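Local coordinates for sefir domain protein (Bacillus cereus F65185, PDB 5Y8E) that probably takes part in signalling through SEFIR-SEFIR interactions, being a prokaryotic member of the SEFIR family, at residues V61-D66 / M85-N90. Numbering follows the deposited sequence.
Sequences VLVICD and MIITPN
V61 and V63 both turn their side chains toward I87, and the meeting of these three aliphatic residues is a small example of a buried apolar contact between a central parallel strand and the loop before helix 89-93. V61 comes first along the strand and contributes less than V63: its CG1 lies 4.5 Å from CD1 of I87, a loose apolar approach. The next residue, L62, points to the other face of the sheet, where both it and I64 pack on helix 13-29. With V63 the alternation of the strand returns to the loop side. Here a chi1 of -172° sets CG1 anti to the backbone N, which turns CG2 to face I87; CG2 comes within 3.8 Å of I87 CD1, the closest approach between the two segments.

On the loop side, I87 does the work with its longer branch. An extended chi2 of 169° carries CD1 out to the two valines, and the side chains of I87 and V63 pass each other at a slant. The backbone of I87 stays well back, its CA 8.3 Å from that of V63. Its backbone N makes no bond to the strand and is hydrogen-bonded instead to the hydroxyl of Y69, a residue of helix 67-75 whose side chain also touches V63.

No hydrogen bond crosses directly between 61-66 and 85-90. The contact they share is thus apolar and non-directional, made by methyl groups of three buried residues, and shape fit and burial rather than bond geometry govern how I87 sits against the strand.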
loop_
_atom_site.group_PDB
_atom_site.type_symbol
_atom_site.label_atom_id
_atom_site.label_comp_id
_atom_site.label_asym_id
_atom_site.label_seq_id
_atom_site.Cartn_x
_atom_site.Cartn_y
_atom_site.Cartn_z
ATOM N N VAL A 61 2.997 4.863 -1.592
ATOM C CA VAL A 61 1.714 4.248 -1.262
ATOM C C VAL A 61 1.954 2.780 -0.940
ATOM O O VAL A 61 2.356 2.001 -1.811
ATOM C CB VAL A 61 0.713 4.352 -2.437
ATOM C CG1 VAL A 61 -0.577 3.609 -2.103
ATOM C CG2 VAL A 61 0.408 5.816 -2.764
ATOM N N LEU A 62 1.729 2.394 0.311
ATOM C CA LEU A 62 1.838 0.984 0.662
ATOM C C LEU A 62 0.531 0.304 0.289
ATOM O O LEU A 62 -0.549 0.782 0.654
ATOM C CB LEU A 62 2.104 0.812 2.155
ATOM C CG LEU A 62 3.281 1.583 2.747
ATOM C CD1 LEU A 62 3.606 1.101 4.167
ATOM C CD2 LEU A 62 4.518 1.512 1.834
ATOM N N VAL A 63 0.617 -0.798 -0.449
ATOM C CA VAL A 63 -0.588 -1.527 -0.832
ATOM C C VAL A 63 -0.566 -2.823 -0.051
ATOM O O VAL A 63 0.260 -3.698 -0.317
ATOM C CB VAL A 63 -0.652 -1.805 -2.346
ATOM C CG1 VAL A 63 -2.017 -2.377 -2.710
ATOM C CG2 VAL A 63 -0.412 -0.532 -3.141
ATOM N N ILE A 64 -1.440 -2.927 0.944
ATOM C CA ILE A 64 -1.413 -4.077 1.842
ATOM C C ILE A 64 -2.156 -5.231 1.184
ATOM O O ILE A 64 -3.390 -5.325 1.233
ATOM C CB ILE A 64 -2.010 -3.759 3.224
ATOM C CG1 ILE A 64 -1.335 -2.522 3.829
ATOM C CG2 ILE A 64 -1.878 -4.967 4.141
ATOM C CD1 ILE A 64 0.197 -2.594 3.870
ATOM N N CYS A 65 -1.391 -6.108 0.557
ATOM C CA CYS A 65 -1.987 -7.151 -0.251
ATOM C C CYS A 65 -2.169 -8.444 0.518
ATOM O O CYS A 65 -1.364 -9.369 0.394
ATOM C CB CYS A 65 -1.129 -7.385 -1.485
ATOM S SG CYS A 65 -1.129 -6.005 -2.647
ATOM N N ASP A 66 -3.220 -8.507 1.327
ATOM C CA ASP A 66 -3.666 -9.799 1.824
ATOM C C ASP A 66 -4.604 -10.411 0.786
ATOM O O ASP A 66 -4.892 -9.784 -0.243
ATOM C CB ASP A 66 -4.297 -9.697 3.225
ATOM C CG ASP A 66 -5.532 -8.799 3.273
ATOM O OD1 ASP A 66 -5.782 -8.012 2.328
ATOM O OD2 ASP A 66 -6.251 -8.868 4.292
ATOM N N MET A 85 -12.510 1.108 -1.170
ATOM C CA MET A 85 -11.258 1.471 -0.539
ATOM C C MET A 85 -10.037 0.706 -1.127
ATOM O O MET A 85 -8.968 0.788 -0.614
ATOM C CB MET A 85 -11.321 1.302 0.980
ATOM C CG MET A 85 -11.241 -0.102 1.460
ATOM S SD MET A 85 -11.880 -0.288 3.232
ATOM C CE MET A 85 -10.891 0.865 4.017
ATOM N N ILE A 86 -10.251 -0.004 -2.220
ATOM C CA ILE A 86 -9.272 -0.835 -2.842
ATOM C C ILE A 86 -8.854 -0.196 -4.200
ATOM O O ILE A 86 -9.666 0.177 -4.960
ATOM C CB ILE A 86 -9.872 -2.271 -3.040
ATOM C CG1 ILE A 86 -10.087 -2.876 -1.634
ATOM C CG2 ILE A 86 -9.044 -3.094 -3.850
ATOM C CD1 ILE A 86 -10.689 -4.137 -1.604
ATOM N N ILE A 87 -7.568 -0.104 -4.421
ATOM C CA ILE A 87 -7.050 0.493 -5.615
ATOM C C ILE A 87 -7.662 -0.151 -6.871
ATOM O O ILE A 87 -7.691 -1.325 -7.007
ATOM C CB ILE A 87 -5.529 0.424 -5.632
ATOM C CG1 ILE A 87 -4.945 1.370 -4.609
ATOM C CG2 ILE A 87 -4.972 0.792 -6.933
ATOM C CD1 ILE A 87 -3.516 1.171 -4.388
ATOM N N THR A 88 -8.077 0.710 -7.794
ATOM C CA THR A 88 -8.632 0.277 -9.081
ATOM C C THR A 88 -7.632 0.379 -10.246
ATOM O O THR A 88 -6.733 1.133 -10.181
ATOM C CB THR A 88 -9.825 1.217 -9.492
ATOM O OG1 THR A 88 -9.331 2.518 -9.599
ATOM C CG2 THR A 88 -10.905 1.199 -8.456
ATOM N N PRO A 89 -7.889 -0.333 -11.352
ATOM C CA PRO A 89 -6.996 -0.205 -12.509
ATOM C C PRO A 89 -6.845 1.250 -12.932
ATOM O O PRO A 89 -5.735 1.680 -13.240
ATOM C CB PRO A 89 -7.726 -0.992 -13.597
ATOM C CG PRO A 89 -8.460 -2.055 -12.834
ATOM C CD PRO A 89 -8.910 -1.377 -11.563
ATOM N N ASN A 90 -7.937 2.004 -12.924
ATOM C CA ASN A 90 -7.876 3.402 -13.342
ATOM C C ASN A 90 -6.977 4.256 -12.451
ATOM O O ASN A 90 -6.211 5.089 -12.944
ATOM C CB ASN A 90 -9.273 4.010 -13.405
ATOM C CG ASN A 90 -9.275 5.361 -14.065
ATOM O OD1 ASN A 90 -9.528 6.380 -13.427
ATOM N ND2 ASN A 90 -8.954 5.382 -15.348
#